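Local atomic coordinates of pumilio homology domain family member 4 (Saccharomyces cerevisiae, PDB entry 3BWT), a protein that binds mRNA through its Pumilio homology domain, the part of the longer protein described here, and is linked to the regulation of transcription. Residues A[41-44]-A[45-49]; A[159-162]-A[163-167]; A[299-302]-A[303-307]. One frame throughout, in Å; residues are numbered along the deposited sequence.

The three contacts illustrate how a repeat protein closes helix turns locally while each helix packs against its neighbours. All lie in the all-helical Pumilio homology domain and follow in series along the chain: interaction 1 at the end of helix 37-47, where Pumilio repeat 1 passes into repeat 2, interaction 2 on helix 160-164 in repeat 5, and interaction 3 on helix 300-310 in repeat 8. Centre to centre, interaction 2 lies about 41 Å from interaction 1 and about 39 Å from interaction 3. Interactions 1 and 3 are about 71 Å apart, on opposite sides of the chain's centre. None touches another; together they sample the RNA-binding array near both ends and close to its middle.

Interaction 1 of 3, residues A[41-44]-A[45-49]; sequences DAIF and EETKD
Thr47 folds back onto Ile43 and Lys48 onto Phe44 as helix 37-47 runs out, at the junction of Pumilio repeats 1 and 2. The backbone keeps alpha-helical bonds, Glu45 N to Asp41 O at 2.8 Å and Lys48 N to Phe44 O at 3.0 Å, but Thr47 N is held only weakly, by Ile43 O and Phe44 O, as the helix gives way to a 3-10 segment. A side-chain hydroxyl joins in at Ile43 O: Thr47 OG1 donates to it at 3.0 Å from above the carbonyl plane. With chi1 at 79°, OG1 sits between the backbone N and carbonyl carbon of its own residue, which turns it back toward the preceding helical turn.

Apolar packing accompanies these bonds. The methyl CG2 of Thr47 runs alongside CG2 of Ile43 at 4.0 Å, and both side chains pack on Leu67 of helix 60-70. Replacing Thr47 by alanine takes away both OG1 and CG2, which is likely to leave Ile43 O with only the weak bond from Thr47 N and to open a gap beside Ile43 CG2 and Leu67. Phe44 packs against Val78 and Leu79 of helix 73-83; Lys48 CB lies over one face of its ring and Lys48 CD comes 3.9 Å from Phe44 CE2, while Glu45 OE2 meets the ring edge in plane, the carboxylate turned 85° from the ring.

Polar side chains tie the stretch to its surroundings. A water donates to Ala42 O and Glu46 OE2, and the Glu46 carboxylate also accepts from Gly13 N and Ile15 N. Gln75 NE2 holds Asp41 OD1. The extended Lys48 chain brings NZ to the syn lone pair of Glu45 OE1, a salt bridge of 2.8 Å.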
loop_
_atom_site.group_PDB
_atom_site.type_symbol
_atom_site.label_atom_id
_atom_site.label_comp_id
_atom_site.label_asym_id
_atom_site.label_seq_id
_atom_site.Cartn_x
_atom_site.Cartn_y
_atom_site.Cartn_z
ATOM N N ASP A 41 26.325 -10.498 22.428
ATOM C CA ASP A 41 26.362 -10.120 23.833
ATOM C C ASP A 41 27.152 -8.831 24.021
ATOM O O ASP A 41 26.683 -7.872 24.628
ATOM C CB ASP A 41 27.019 -11.222 24.659
ATOM C CG ASP A 41 26.165 -12.462 24.782
ATOM O OD1 ASP A 41 25.040 -12.494 24.234
ATOM O OD2 ASP A 41 26.637 -13.415 25.438
ATOM N N ALA A 42 28.373 -8.831 23.506
ATOM C CA ALA A 42 29.270 -7.708 23.677
ATOM C C ALA A 42 28.646 -6.451 23.097
ATOM O O ALA A 42 28.687 -5.371 23.698
ATOM C CB ALA A 42 30.584 -7.998 22.990
ATOM N N ILE A 43 28.068 -6.599 21.914
ATOM C CA ILE A 43 27.499 -5.464 21.217
ATOM C C ILE A 43 26.187 -5.027 21.865
ATOM O O ILE A 43 25.911 -3.836 21.977
ATOM C CB ILE A 43 27.356 -5.760 19.720
ATOM C CG1 ILE A 43 28.748 -5.801 19.083
ATOM C CG2 ILE A 43 26.480 -4.709 19.037
ATOM C CD1 ILE A 43 28.791 -6.479 17.745
ATOM N N PHE A 44 25.395 -5.990 22.317
ATOM C CA PHE A 44 24.175 -5.679 23.051
ATOM C C PHE A 44 24.492 -4.882 24.314
ATOM O O PHE A 44 23.864 -3.859 24.589
ATOM C CB PHE A 44 23.413 -6.965 23.406
ATOM C CG PHE A 44 22.315 -6.771 24.425
ATOM C CD1 PHE A 44 21.042 -6.370 24.033
ATOM C CD2 PHE A 44 22.550 -7.007 25.776
ATOM C CE1 PHE A 44 20.030 -6.204 24.973
ATOM C CE2 PHE A 44 21.540 -6.840 26.712
ATOM C CZ PHE A 44 20.284 -6.440 26.312
ATOM N N GLU A 45 25.467 -5.339 25.083
ATOM C CA GLU A 45 25.784 -4.662 26.335
ATOM C C GLU A 45 26.279 -3.228 26.138
ATOM O O GLU A 45 25.973 -2.350 26.939
ATOM C CB GLU A 45 26.784 -5.467 27.166
ATOM C CG GLU A 45 26.249 -6.785 27.635
ATOM C CD GLU A 45 25.031 -6.662 28.547
ATOM O OE1 GLU A 45 24.726 -5.538 29.005
ATOM O OE2 GLU A 45 24.384 -7.708 28.813
ATOM N N GLU A 46 27.040 -2.989 25.075
ATOM C CA GLU A 46 27.619 -1.664 24.858
ATOM C C GLU A 46 26.764 -0.703 24.027
ATOM O O GLU A 46 27.084 0.480 23.948
ATOM C CB GLU A 46 29.030 -1.768 24.273
ATOM C CG GLU A 46 30.026 -2.356 25.251
ATOM C CD GLU A 46 31.450 -2.074 24.873
ATOM O OE1 GLU A 46 31.774 -0.890 24.667
ATOM O OE2 GLU A 46 32.247 -3.034 24.787
ATOM N N THR A 47 25.683 -1.194 23.422
ATOM C CA THR A 47 24.821 -0.326 22.623
ATOM C C THR A 47 23.373 -0.248 23.113
ATOM O O THR A 47 22.607 0.570 22.630
ATOM C CB THR A 47 24.801 -0.719 21.133
ATOM O OG1 THR A 47 23.929 -1.835 20.951
ATOM C CG2 THR A 47 26.186 -1.069 20.633
ATOM N N LYS A 48 22.990 -1.083 24.070
ATOM C CA LYS A 48 21.607 -1.086 24.528
ATOM C C LYS A 48 21.105 0.288 25.002
ATOM O O LYS A 48 19.955 0.664 24.768
ATOM C CB LYS A 48 21.389 -2.146 25.608
ATOM C CG LYS A 48 22.150 -1.908 26.890
ATOM C CD LYS A 48 22.052 -3.114 27.817
ATOM C CE LYS A 48 22.819 -2.880 29.115
ATOM N NZ LYS A 48 22.576 -4.000 30.056
ATOM N N ASP A 49 21.962 1.048 25.660
ATOM C CA ASP A 49 21.524 2.316 26.209
ATOM C C ASP A 49 21.307 3.365 25.130
ATOM O O ASP A 49 20.697 4.409 25.366
ATOM C CB ASP A 49 22.532 2.804 27.234
ATOM C CG ASP A 49 22.410 2.071 28.541
ATOM O OD1 ASP A 49 21.266 1.940 29.033
ATOM O OD2 ASP A 49 23.451 1.629 29.071
HETATM O O HOH W 1 30.733 -5.255 25.616
#

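Interaction 2 of 3, residues A[159-162]-A[163-167]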
loop_
_atom_site.group_PDB
_atom_site.type_symbol
_atom_site.label_atom_id
_atom_site.label_comp_id
_atom_site.label_asym_id
_atom_site.label_seq_id
_atom_site.Cartn_x
_atom_site.Cartn_y
_atom_site.Cartn_z
ATOM N N SER A 159 -10.922 7.498 11.449
ATOM C CA SER A 159 -10.386 8.563 10.603
ATOM C C SER A 159 -10.360 8.095 9.155
ATOM O O SER A 159 -9.418 8.361 8.419
ATOM C CB SER A 159 -8.981 8.961 11.059
ATOM O OG SER A 159 -8.893 9.027 12.478
ATOM N N CYS A 160 -11.420 7.409 8.749
ATOM C CA CYS A 160 -11.417 6.661 7.504
ATOM C C CYS A 160 -11.218 7.521 6.274
ATOM O O CYS A 160 -10.405 7.209 5.402
ATOM C CB CYS A 160 -12.718 5.873 7.358
ATOM S SG CYS A 160 -12.631 4.602 6.083
ATOM N N ILE A 161 -11.993 8.594 6.191
ATOM C CA ILE A 161 -11.988 9.424 5.006
ATOM C C ILE A 161 -10.586 10.003 4.762
ATOM O O ILE A 161 -10.026 9.842 3.688
ATOM C CB ILE A 161 -13.083 10.525 5.094
ATOM C CG1 ILE A 161 -13.080 11.396 3.838
ATOM C CG2 ILE A 161 -12.941 11.339 6.375
ATOM C CD1 ILE A 161 -13.365 10.597 2.591
ATOM N N ASP A 162 -10.002 10.638 5.770
ATOM C CA ASP A 162 -8.689 11.255 5.602
ATOM C C ASP A 162 -7.569 10.242 5.420
ATOM O O ASP A 162 -6.571 10.536 4.768
ATOM C CB ASP A 162 -8.358 12.207 6.760
ATOM C CG ASP A 162 -8.790 11.661 8.113
ATOM O OD1 ASP A 162 -9.925 11.128 8.217
ATOM O OD2 ASP A 162 -7.993 11.782 9.077
ATOM N N ILE A 163 -7.724 9.056 5.994
ATOM C CA ILE A 163 -6.700 8.030 5.842
ATOM C C ILE A 163 -6.793 7.358 4.475
ATOM O O ILE A 163 -5.780 7.075 3.837
ATOM C CB ILE A 163 -6.736 7.001 6.987
ATOM C CG1 ILE A 163 -5.642 7.323 8.004
ATOM C CG2 ILE A 163 -6.528 5.586 6.457
ATOM C CD1 ILE A 163 -5.762 6.558 9.295
ATOM N N ALA A 164 -8.018 7.120 4.032
ATOM C CA ALA A 164 -8.266 6.582 2.703
ATOM C C ALA A 164 -7.823 7.541 1.592
ATOM O O ALA A 164 -7.345 7.108 0.543
ATOM C CB ALA A 164 -9.735 6.244 2.554
ATOM N N THR A 165 -7.982 8.841 1.817
ATOM C CA THR A 165 -7.650 9.831 0.793
ATOM C C THR A 165 -6.238 10.404 0.965
ATOM O O THR A 165 -5.914 11.456 0.409
ATOM C CB THR A 165 -8.668 10.995 0.760
ATOM O OG1 THR A 165 -8.782 11.569 2.068
ATOM C CG2 THR A 165 -10.036 10.516 0.298
ATOM N N HIS A 166 -5.401 9.709 1.726
ATOM C CA HIS A 166 -4.060 10.192 1.968
ATOM C C HIS A 166 -3.047 9.434 1.117
ATOM O O HIS A 166 -3.211 8.255 0.886
ATOM C CB HIS A 166 -3.719 10.071 3.449
ATOM C CG HIS A 166 -2.479 10.810 3.841
ATOM N ND1 HIS A 166 -1.211 10.323 3.595
ATOM C CD2 HIS A 166 -2.310 12.009 4.444
ATOM C CE1 HIS A 166 -0.317 11.189 4.039
ATOM N NE2 HIS A 166 -0.958 12.216 4.562
ATOM N N ARG A 167 -2.002 10.118 0.655
ATOM C CA ARG A 167 -0.981 9.498 -0.191
ATOM C C ARG A 167 -0.449 8.201 0.412
ATOM O O ARG A 167 -0.249 7.222 -0.295
ATOM C CB ARG A 167 0.179 10.468 -0.496
ATOM C CG ARG A 167 1.311 9.836 -1.317
ATOM C CD ARG A 167 2.420 10.811 -1.702
ATOM N NE ARG A 167 1.908 11.974 -2.430
ATOM C CZ ARG A 167 1.827 12.056 -3.752
ATOM N NH1 ARG A 167 2.238 11.046 -4.501
ATOM N NH2 ARG A 167 1.330 13.142 -4.327
#
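The short helix 160-164 ends where Thr165 turns back onto Ile161, an example of a hydroxyl sharing a helical carbonyl with the backbone. Ile161 O takes two hydrogen bonds from this one residue: Thr165 N at 2.9 Å and Thr165 OG1 at 2.7 Å, arriving from opposite faces of the carbonyl plane. Chi1 of 54° accounts for the second bond, setting OG1 between the backbone N and the carbonyl carbon and leaving CG2 beside the N. The two side chains cross at an angle, Thr165 CG2 lying 4.0 Å from Ile161 CD1, so the same threonine makes a polar and an apolar contact with the turn before it.

The two hydrogen bonds before it are backbone only. Ile163 N binds Ser159 O at 3.0 Å, and Ala164 N binds Cys160 O at 2.8 Å.

Within Pumilio repeat 5, this short helix leads by a tight connection into the longer helix 169-179, where two of its buried side chains, Ile163 and Ala164, rest on Leu173. Neighbouring short helices flank it in the array, Val125 of helix 124-128 touching Ile163 and Leu199 of helix 196-200 touching Ala164 and Thr165.

Past the end of the helix, His166 CB approaches Asp162 O to 3.2 Å. With CG anti to the backbone N, chi1 -168°, the ring is directed so that ND1 accepts from His168 N, capping the turn into helix 169-179. Asp162 OD2 forms a salt bridge with Lys129 NZ, whose residue His166 also touches.

Interaction 3 of 3, residues A[299-302]-A[303-307]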
loop_
_atom_site.group_PDB
_atom_site.type_symbol
_atom_site.label_atom_id
_atom_site.label_comp_id
_atom_site.label_asym_id
_atom_site.label_seq_id
_atom_site.Cartn_x
_atom_site.Cartn_y
_atom_site.Cartn_z
ATOM N N ASN A 299 -18.064 -9.991 -25.878
ATOM C CA ASN A 299 -19.438 -9.906 -26.345
ATOM C C ASN A 299 -19.616 -9.191 -27.691
ATOM O O ASN A 299 -19.639 -7.966 -27.767
ATOM C CB ASN A 299 -20.296 -9.269 -25.255
ATOM C CG ASN A 299 -21.770 -9.450 -25.499
ATOM O OD1 ASN A 299 -22.247 -9.307 -26.628
ATOM N ND2 ASN A 299 -22.511 -9.751 -24.436
ATOM N N ASP A 300 -19.749 -9.979 -28.750
ATOM C CA ASP A 300 -19.874 -9.461 -30.107
ATOM C C ASP A 300 -21.071 -8.532 -30.277
ATOM O O ASP A 300 -21.014 -7.569 -31.039
ATOM C CB ASP A 300 -19.967 -10.624 -31.091
ATOM C CG ASP A 300 -18.868 -11.642 -30.878
ATOM O OD1 ASP A 300 -17.683 -11.287 -31.072
ATOM O OD2 ASP A 300 -19.187 -12.792 -30.505
ATOM N N TYR A 301 -22.156 -8.824 -29.573
ATOM C CA TYR A 301 -23.343 -7.999 -29.680
ATOM C C TYR A 301 -23.082 -6.601 -29.130
ATOM O O TYR A 301 -23.572 -5.610 -29.663
ATOM C CB TYR A 301 -24.528 -8.652 -28.969
ATOM C CG TYR A 301 -25.554 -7.653 -28.493
ATOM C CD1 TYR A 301 -25.500 -7.149 -27.201
ATOM C CD2 TYR A 301 -26.563 -7.189 -29.338
ATOM C CE1 TYR A 301 -26.421 -6.230 -26.752
ATOM C CE2 TYR A 301 -27.492 -6.258 -28.894
ATOM C CZ TYR A 301 -27.408 -5.791 -27.593
ATOM O OH TYR A 301 -28.309 -4.882 -27.110
ATOM N N LEU A 302 -22.303 -6.524 -28.059
ATOM C CA LEU A 302 -21.982 -5.241 -27.451
ATOM C C LEU A 302 -20.933 -4.493 -28.275
ATOM O O LEU A 302 -21.022 -3.280 -28.452
ATOM C CB LEU A 302 -21.517 -5.433 -26.002
ATOM C CG LEU A 302 -22.591 -5.807 -24.969
ATOM C CD1 LEU A 302 -21.983 -6.117 -23.597
ATOM C CD2 LEU A 302 -23.648 -4.717 -24.842
ATOM N N TYR A 303 -19.946 -5.222 -28.785
ATOM C CA TYR A 303 -18.876 -4.626 -29.584
ATOM C C TYR A 303 -19.405 -3.977 -30.863
ATOM O O TYR A 303 -19.075 -2.831 -31.190
ATOM C CB TYR A 303 -17.828 -5.683 -29.935
ATOM C CG TYR A 303 -16.766 -5.198 -30.895
ATOM C CD1 TYR A 303 -15.724 -4.381 -30.457
ATOM C CD2 TYR A 303 -16.803 -5.555 -32.245
ATOM C CE1 TYR A 303 -14.741 -3.936 -31.337
ATOM C CE2 TYR A 303 -15.829 -5.119 -33.131
ATOM C CZ TYR A 303 -14.801 -4.311 -32.672
ATOM O OH TYR A 303 -13.831 -3.881 -33.545
ATOM N N LYS A 304 -20.220 -4.729 -31.590
ATOM C CA LYS A 304 -20.844 -4.230 -32.799
ATOM C C LYS A 304 -21.747 -3.055 -32.458
ATOM O O LYS A 304 -21.827 -2.084 -33.214
ATOM C CB LYS A 304 -21.630 -5.348 -33.498
ATOM C CG LYS A 304 -20.732 -6.451 -34.068
ATOM C CD LYS A 304 -19.517 -5.844 -34.778
ATOM C CE LYS A 304 -18.669 -6.892 -35.490
ATOM N NZ LYS A 304 -17.503 -6.267 -36.191
ATOM N N ARG A 305 -22.411 -3.139 -31.311
ATOM C CA ARG A 305 -23.267 -2.049 -30.874
ATOM C C ARG A 305 -22.465 -0.766 -30.598
ATOM O O ARG A 305 -22.836 0.319 -31.058
ATOM C CB ARG A 305 -24.103 -2.464 -29.666
ATOM C CG ARG A 305 -25.054 -1.377 -29.239
ATOM C CD ARG A 305 -25.951 -1.810 -28.097
ATOM N NE ARG A 305 -26.848 -0.739 -27.674
ATOM C CZ ARG A 305 -27.733 -0.843 -26.685
ATOM N NH1 ARG A 305 -27.872 -1.985 -26.015
ATOM N NH2 ARG A 305 -28.500 0.192 -26.380
ATOM N N LEU A 306 -21.382 -0.897 -29.864
ATOM C CA LEU A 306 -20.467 0.218 -29.640
ATOM C C LEU A 306 -19.886 0.735 -30.951
ATOM O O LEU A 306 -19.870 1.937 -31.203
ATOM C CB LEU A 306 -19.315 -0.202 -28.731
ATOM C CG LEU A 306 -19.598 -0.603 -27.285
ATOM C CD1 LEU A 306 -18.317 -1.103 -26.644
ATOM C CD2 LEU A 306 -20.132 0.575 -26.512
ATOM N N SER A 307 -19.371 -0.180 -31.769
ATOM C CA SER A 307 -18.766 0.188 -33.039
ATOM C C SER A 307 -19.666 1.089 -33.868
ATOM O O SER A 307 -19.201 2.076 -34.441
ATOM C CB SER A 307 -18.420 -1.056 -33.841
ATOM O OG SER A 307 -17.296 -1.701 -33.293
#
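Tyr301 lies alongside Arg305, one helical turn further on, and both side chains point the same way. A weak hydrogen bond runs obliquely from Arg305 NH1 to Tyr301 OH, 3.1 Å long and bent to 122° at the hydrogen, with the guanidinium plane 64° from the ring. The arginine spans this distance because its chain is extended from CG to NE; its NH2 also makes a weak bond to Asn268 OD1, and its side chain also touches Leu267 of helix 256-279.

Leu302 and Leu306 face Leu267 of that helix, Leu306 also meeting helix 284-298, and Leu306 N donates to Leu302 O at 2.8 Å. Tyr303 is buried as well. Ser307 OG sits 3.6 Å above one face of its ring, toward the rim, and binds Tyr303 O at 3.0 Å. The ring stacks edge-to-face with His296, and its hydroxyl bonds to Met330 O near the chain's end.

At the start of the helix, Asn299 O accepts from Tyr303 N at 2.9 Å, while its side-chain OD1 takes Leu302 N at 3.1 Å from above the amide plane. That is an asparagine N-cap, here opening helix 300-310 of Pumilio repeat 8.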